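Local coordinates for 23S rRNA-specific endonuclease VapC20 (Mycobacterium tuberculosis H37Rv, PDB 5WZF), which is a magnesium-dependent endoribonuclease toxin that cuts 23S rRNA at the sarcin-ricin loop, as the toxic half of a type II toxin-antitoxin system, at residues N51-L54 with G55-T59; A72-A75 with I76-S79; S108-D111 with A112-A116. One frame throughout, in Å; residues are numbered along the deposited sequence.

In the fold
Three local contacts, along two helices and round the turn after a third, illustrate i to i+3 and i to i+4 contacts within a PIN-domain fold. Interaction 1, on helix 51-63, lies in the middle and touches both others. Toward interaction 2 the meeting is apolar: Thr57 CG2 is 3.7 Å from Ala73 CB, and Leu54 CD2 is 4.0 Å from Ile76 CG2. Toward interaction 3, His52 CE1 comes within 3.5 Å of Phe109 CE2, and Val53 CG2 equally close to Ser114 OG. Interactions 2 and 3 do not meet; their centres are about 20 Å apart. The predicted magnesium site includes Asp111 of interaction 3, whose side chain lies about 4 Å from Asp18 and about 5 Å from Glu56.

Interaction 1 (N51-L54 with G55-T59); sequences NHVL and GETWT
The indole of Trp58, whose CB lies 3.7 Å from Leu54 O, leads away from residues 51-54: Thr59 OG1 is at its edge and in its plane, the ring of His67 meets it roughly at right angles, and NE1 is hydrogen-bonded to the backbone of another protein chain. The imidazole of His52 has Asn51 ND2 4.0 Å above one face, offset toward the rim; it meets Phe109 edge-to-face, and NE2 shares a hydrogen bond with Glu92. Regular helical bonds join the two halves, among them Gly55 N to Asn51 O at 3.0 Å. Val53 O is gripped twice by Thr57, once by its N at 2.8 Å and once by its OG1, also at 2.8 Å. The amide approaches with a modest tilt, whereas the hydroxyl stands above the carbonyl plane, 44° out of it. Because OG1 sits beside the backbone N (chi1 -63°), it folds back onto the preceding turn, the usual way in which a buried threonine hydroxyl is satisfied within a helix. Glu56 extends its carboxylate toward Thr19, whose OG1 is hydrogen-bonded to OE1; its side chain lies about 5 Å from that of Asp111, a predicted magnesium ligand. Helix 51-63 starts directly after strand 46-50 and is flanked by helix 19-25 at Trp22, helix 67-74 at Val71 and helix 109-121.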
loop_
_atom_site.group_PDB
_atom_site.type_symbol
_atom_site.label_atom_id
_atom_site.label_comp_id
_atom_site.label_asym_id
_atom_site.label_seq_id
_atom_site.Cartn_x
_atom_site.Cartn_y
_atom_site.Cartn_z
ATOM N N ASN B 51 -1.454 5.760 -7.192
ATOM C CA ASN B 51 -1.565 6.176 -5.799
ATOM C C ASN B 51 -0.956 5.129 -4.870
ATOM O O ASN B 51 -0.291 5.473 -3.896
ATOM C CB ASN B 51 -3.028 6.449 -5.429
ATOM C CG ASN B 51 -3.930 5.251 -5.667
ATOM O OD1 ASN B 51 -3.785 4.532 -6.655
ATOM N ND2 ASN B 51 -4.870 5.030 -4.753
ATOM N N HIS B 52 -1.157 3.850 -5.185
ATOM C CA HIS B 52 -0.600 2.789 -4.352
ATOM C C HIS B 52 0.925 2.806 -4.389
ATOM O O HIS B 52 1.580 2.611 -3.362
ATOM C CB HIS B 52 -1.127 1.417 -4.788
ATOM C CG HIS B 52 -2.562 1.179 -4.433
ATOM N ND1 HIS B 52 -2.980 0.939 -3.142
ATOM C CD2 HIS B 52 -3.676 1.136 -5.201
ATOM C CE1 HIS B 52 -4.288 0.763 -3.129
ATOM N NE2 HIS B 52 -4.736 0.879 -4.366
ATOM N N VAL B 53 1.488 3.059 -5.567
ATOM C CA VAL B 53 2.938 3.113 -5.721
ATOM C C VAL B 53 3.527 4.297 -4.955
ATOM O O VAL B 53 4.521 4.148 -4.241
ATOM C CB VAL B 53 3.351 3.203 -7.205
ATOM C CG1 VAL B 53 4.788 3.702 -7.336
ATOM C CG2 VAL B 53 3.189 1.847 -7.880
ATOM N N LEU B 54 2.910 5.468 -5.097
ATOM C CA LEU B 54 3.409 6.653 -4.408
ATOM C C LEU B 54 3.359 6.438 -2.902
ATOM O O LEU B 54 4.279 6.818 -2.181
ATOM C CB LEU B 54 2.611 7.899 -4.795
ATOM C CG LEU B 54 2.917 8.490 -6.173
ATOM C CD1 LEU B 54 2.213 9.833 -6.365
ATOM C CD2 LEU B 54 4.425 8.631 -6.368
ATOM N N GLY B 55 2.283 5.818 -2.434
ATOM C CA GLY B 55 2.157 5.499 -1.026
ATOM C C GLY B 55 3.261 4.573 -0.555
ATOM O O GLY B 55 3.861 4.795 0.494
ATOM N N GLU B 56 3.533 3.534 -1.339
ATOM C CA GLU B 56 4.541 2.549 -0.980
ATOM C C GLU B 56 5.918 3.199 -1.012
ATOM O O GLU B 56 6.794 2.869 -0.214
ATOM C CB GLU B 56 4.482 1.348 -1.931
ATOM C CG GLU B 56 5.399 0.195 -1.561
ATOM C CD GLU B 56 5.405 -0.902 -2.615
ATOM O OE1 GLU B 56 5.188 -0.591 -3.802
ATOM O OE2 GLU B 56 5.622 -2.073 -2.253
ATOM N N THR B 57 6.084 4.141 -1.935
ATOM C CA THR B 57 7.327 4.896 -2.073
ATOM C C THR B 57 7.576 5.806 -0.872
ATOM O O THR B 57 8.696 5.867 -0.365
ATOM C CB THR B 57 7.319 5.732 -3.364
ATOM O OG1 THR B 57 7.248 4.846 -4.490
ATOM C CG2 THR B 57 8.578 6.593 -3.465
ATOM N N TRP B 58 6.540 6.509 -0.420
ATOM C CA TRP B 58 6.643 7.285 0.815
ATOM C C TRP B 58 7.170 6.422 1.954
ATOM O O TRP B 58 8.136 6.776 2.634
ATOM C CB TRP B 58 5.287 7.878 1.225
ATOM C CG TRP B 58 5.286 8.352 2.658
ATOM C CD1 TRP B 58 5.029 7.601 3.771
ATOM C CD2 TRP B 58 5.590 9.670 3.127
ATOM N NE1 TRP B 58 5.151 8.371 4.902
ATOM C CE2 TRP B 58 5.493 9.645 4.534
ATOM C CE3 TRP B 58 5.926 10.871 2.495
ATOM C CZ2 TRP B 58 5.718 10.776 5.321
ATOM C CZ3 TRP B 58 6.154 11.995 3.280
ATOM C CH2 TRP B 58 6.047 11.936 4.676
ATOM N N THR B 59 6.516 5.287 2.158
ATOM C CA THR B 59 6.801 4.440 3.303
ATOM C C THR B 59 8.233 3.932 3.259
ATOM O O THR B 59 8.936 3.951 4.267
ATOM C CB THR B 59 5.817 3.264 3.365
ATOM O OG1 THR B 59 4.488 3.779 3.523
ATOM C CG2 THR B 59 6.147 2.342 4.537
#

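Interaction 2 (A72-A75 with I76-S79); sequences AAAA and IRLS
Arg77 turns back on Ala74 and grips its carbonyl oxygen twice, in a closely packed part of this turn. Its backbone N reaches Ala74 O at 3.3 Å and its NH1 reaches the same Ala74 O at 2.9 Å, from opposite faces of the carbonyl plane. The acceptor lies almost in the guanidinium plane, 8° out of it. CG of Arg77 stands between the backbone N and the carbonyl carbon (chi1 89°), which starts the otherwise extended chain over the oxygen and leaves Arg77 CG only 3.2 Å from Ala74 O. Ile76 also packs closely: its CG1 is 3.3 Å from Ala73 O, its CD1 reaches on toward Ala73 CA, and on the inner side both it and Arg77 touch Leu54 of helix 51-63. Successive i to i-3 bonds run through residues 73-78, the pattern of a 3-10 turn, of which Leu78 N to Ala75 O is the shortest at 2.8 Å. In the fold, the turn belongs to the beta-alpha-beta crossover that leaves strand 46-50, runs through helices 51-63 and 67-74, and returns as the parallel edge strand 82-85; Ser79 OG is hydrogen-bonded to Val81 and Val82 at its entry. The solvent side is looser. Ala72 and Leu78 are exposed, although Leu78 CD2 still lies over the centre of one guanidinium face, 3.9 Å above the plane. Beyond the two segments, an acidic side chain of another protein chain is salt-bridged to Arg77 NE.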
loop_
_atom_site.group_PDB
_atom_site.type_symbol
_atom_site.label_atom_id
_atom_site.label_comp_id
_atom_site.label_asym_id
_atom_site.label_seq_id
_atom_site.Cartn_x
_atom_site.Cartn_y
_atom_site.Cartn_z
ATOM N N ALA B 72 9.727 14.496 -0.615
ATOM C CA ALA B 72 10.001 14.635 -2.041
ATOM C C ALA B 72 9.094 13.726 -2.869
ATOM O O ALA B 72 8.595 14.123 -3.921
ATOM C CB ALA B 72 11.459 14.334 -2.330
ATOM N N ALA B 73 8.877 12.508 -2.382
ATOM C CA ALA B 73 8.020 11.549 -3.072
ATOM C C ALA B 73 6.556 11.967 -3.002
ATOM O O ALA B 73 5.798 11.775 -3.954
ATOM C CB ALA B 73 8.202 10.158 -2.482
ATOM N N ALA B 74 6.163 12.536 -1.866
ATOM C CA ALA B 74 4.803 13.026 -1.678
ATOM C C ALA B 74 4.458 14.084 -2.725
ATOM O O ALA B 74 3.325 14.165 -3.196
ATOM C CB ALA B 74 4.634 13.594 -0.275
ATOM N N ALA B 75 5.455 14.879 -3.094
ATOM C CA ALA B 75 5.252 15.997 -4.007
ATOM C C ALA B 75 4.983 15.557 -5.440
ATOM O O ALA B 75 4.476 16.338 -6.245
ATOM C CB ALA B 75 6.450 16.907 -3.973
ATOM N N ILE B 76 5.334 14.315 -5.760
ATOM C CA ILE B 76 5.106 13.783 -7.101
ATOM C C ILE B 76 3.612 13.821 -7.431
ATOM O O ILE B 76 3.219 13.998 -8.581
ATOM C CB ILE B 76 5.642 12.340 -7.239
ATOM C CG1 ILE B 76 7.149 12.299 -6.974
ATOM C CG2 ILE B 76 5.331 11.770 -8.617
ATOM C CD1 ILE B 76 7.739 10.899 -7.004
ATOM N N ARG B 77 2.779 13.681 -6.404
ATOM C CA ARG B 77 1.336 13.754 -6.597
ATOM C C ARG B 77 0.901 15.142 -7.078
ATOM O O ARG B 77 -0.184 15.293 -7.636
ATOM C CB ARG B 77 0.604 13.395 -5.305
ATOM C CG ARG B 77 0.342 14.584 -4.396
ATOM C CD ARG B 77 -0.109 14.139 -3.018
ATOM N NE ARG B 77 -0.552 15.260 -2.191
ATOM C CZ ARG B 77 0.264 16.054 -1.504
ATOM N NH1 ARG B 77 1.574 15.855 -1.543
ATOM N NH2 ARG B 77 -0.232 17.044 -0.775
ATOM N N LEU B 78 1.749 16.148 -6.865
ATOM C CA LEU B 78 1.451 17.515 -7.289
ATOM C C LEU B 78 1.942 17.797 -8.707
ATOM O O LEU B 78 1.670 18.863 -9.263
ATOM C CB LEU B 78 2.083 18.532 -6.332
ATOM C CG LEU B 78 1.822 18.372 -4.832
ATOM C CD1 LEU B 78 2.581 19.424 -4.048
ATOM C CD2 LEU B 78 0.340 18.463 -4.537
ATOM N N SER B 79 2.667 16.846 -9.288
ATOM C CA SER B 79 3.291 17.049 -10.594
ATOM C C SER B 79 2.275 17.281 -11.706
ATOM O O SER B 79 1.211 16.666 -11.730
ATOM C CB SER B 79 4.175 15.855 -10.955
ATOM O OG SER B 79 4.809 16.052 -12.209
#

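Interaction 3 (S108-D111 with A112-A116); sequences SFVD and ATSFA
Thr113 OG1 and Val110 O form a short 2.7 Å hydrogen bond, reaching back three residues, one fewer than the helical amide bond. Ser114 N adds the i to i-4 bond to Val110 O at 2.9 Å, and both donors reach that oxygen from the same face of its plane. The Thr113 hydroxyl gets there because it occupies the position between the backbone N and the carbonyl carbon (chi1 60°), and this turns CG2 the other way, onto the ring of Phe109. The methyl lies over one face, 3.8 Å from the ring centroid and 22° off the normal, a CH-pi contact. Phe115 is treated differently: Asp111 O, which accepts the straight bond from Phe115 N at 2.8 Å, also sits 3.1 Å above the face of the Phe115 ring, toward its rim. The rim atom CZ of Phe115 continues to 3.8 Å from Asp111 CB, packing against the base of the aspartate side chain. Asp111 is a predicted magnesium ligand, and its carboxylate stands near those of Asp18 and Asp132, as in the acidic cluster of PIN-domain nucleases. A water links Asp111 OD1, at 2.8 Å, to Ser114 OG. Around this shell, the start of helix 109-121 is fixed by Ser108 as N-cap: its OG accepts from Asp111 N at 3.0 Å, so the turn that carries the aspartate is the one capped. Farther out, Phe109 meets the ring of Trp96, Thr113 rests on Ala95 and Ala112 on Leu99, all of helix 89-101, while Phe133 of helix 132-135 and Trp98 present themselves edge-to-face with Phe115.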
loop_
_atom_site.group_PDB
_atom_site.type_symbol
_atom_site.label_atom_id
_atom_site.label_comp_id
_atom_site.label_asym_id
_atom_site.label_seq_id
_atom_site.Cartn_x
_atom_site.Cartn_y
_atom_site.Cartn_z
ATOM N N SER B 108 3.071 -8.885 -4.724
ATOM C CA SER B 108 2.480 -7.967 -3.757
ATOM C C SER B 108 1.185 -7.390 -4.300
ATOM O O SER B 108 0.948 -7.409 -5.506
ATOM C CB SER B 108 3.445 -6.829 -3.422
ATOM O OG SER B 108 3.488 -5.881 -4.477
ATOM N N PHE B 109 0.349 -6.874 -3.405
ATOM C CA PHE B 109 -0.871 -6.187 -3.814
ATOM C C PHE B 109 -0.581 -4.977 -4.703
ATOM O O PHE B 109 -1.262 -4.763 -5.704
ATOM C CB PHE B 109 -1.666 -5.740 -2.593
ATOM C CG PHE B 109 -2.849 -4.878 -2.927
ATOM C CD1 PHE B 109 -4.015 -5.440 -3.417
ATOM C CD2 PHE B 109 -2.792 -3.504 -2.754
ATOM C CE1 PHE B 109 -5.104 -4.648 -3.727
ATOM C CE2 PHE B 109 -3.879 -2.709 -3.060
ATOM C CZ PHE B 109 -5.037 -3.283 -3.545
ATOM N N VAL B 110 0.414 -4.178 -4.329
ATOM C CA VAL B 110 0.749 -2.992 -5.115
ATOM C C VAL B 110 1.168 -3.382 -6.533
ATOM O O VAL B 110 0.773 -2.740 -7.509
ATOM C CB VAL B 110 1.863 -2.161 -4.438
ATOM C CG1 VAL B 110 2.361 -1.071 -5.367
ATOM C CG2 VAL B 110 1.348 -1.551 -3.142
ATOM N N ASP B 111 1.951 -4.450 -6.651
ATOM C CA ASP B 111 2.343 -4.941 -7.970
ATOM C C ASP B 111 1.122 -5.351 -8.788
ATOM O O ASP B 111 1.015 -5.012 -9.966
ATOM C CB ASP B 111 3.317 -6.113 -7.849
ATOM C CG ASP B 111 4.725 -5.670 -7.483
ATOM O OD1 ASP B 111 4.989 -4.449 -7.471
ATOM O OD2 ASP B 111 5.571 -6.548 -7.224
ATOM N N ALA B 112 0.194 -6.068 -8.162
ATOM C CA ALA B 112 -1.003 -6.514 -8.863
ATOM C C ALA B 112 -1.814 -5.329 -9.387
ATOM O O ALA B 112 -2.354 -5.383 -10.492
ATOM C CB ALA B 112 -1.859 -7.379 -7.960
ATOM N N THR B 113 -1.898 -4.259 -8.604
ATOM C CA THR B 113 -2.643 -3.086 -9.049
ATOM C C THR B 113 -1.865 -2.361 -10.146
ATOM O O THR B 113 -2.454 -1.766 -11.046
ATOM C CB THR B 113 -2.948 -2.110 -7.887
ATOM O OG1 THR B 113 -1.727 -1.645 -7.302
ATOM C CG2 THR B 113 -3.803 -2.790 -6.821
ATOM N N SER B 114 -0.539 -2.422 -10.073
ATOM C CA SER B 114 0.296 -1.800 -11.092
ATOM C C SER B 114 0.101 -2.508 -12.424
ATOM O O SER B 114 -0.058 -1.864 -13.459
ATOM C CB SER B 114 1.765 -1.825 -10.679
ATOM O OG SER B 114 1.983 -0.951 -9.585
ATOM N N PHE B 115 0.101 -3.838 -12.385
ATOM C CA PHE B 115 -0.112 -4.639 -13.586
ATOM C C PHE B 115 -1.461 -4.308 -14.207
ATOM O O PHE B 115 -1.586 -4.197 -15.426
ATOM C CB PHE B 115 -0.040 -6.137 -13.272
ATOM C CG PHE B 115 1.253 -6.570 -12.639
ATOM C CD1 PHE B 115 2.416 -5.829 -12.808
ATOM C CD2 PHE B 115 1.306 -7.727 -11.874
ATOM C CE1 PHE B 115 3.604 -6.233 -12.225
ATOM C CE2 PHE B 115 2.489 -8.138 -11.288
ATOM C CZ PHE B 115 3.642 -7.388 -11.459
ATOM N N ALA B 116 -2.469 -4.154 -13.353
ATOM C CA ALA B 116 -3.825 -3.863 -13.804
ATOM C C ALA B 116 -3.920 -2.488 -14.452
ATOM O O ALA B 116 -4.650 -2.304 -15.426
ATOM C CB ALA B 116 -4.802 -3.969 -12.639
HETATM O O HOH W 1 4.134 -1.900 -8.402
#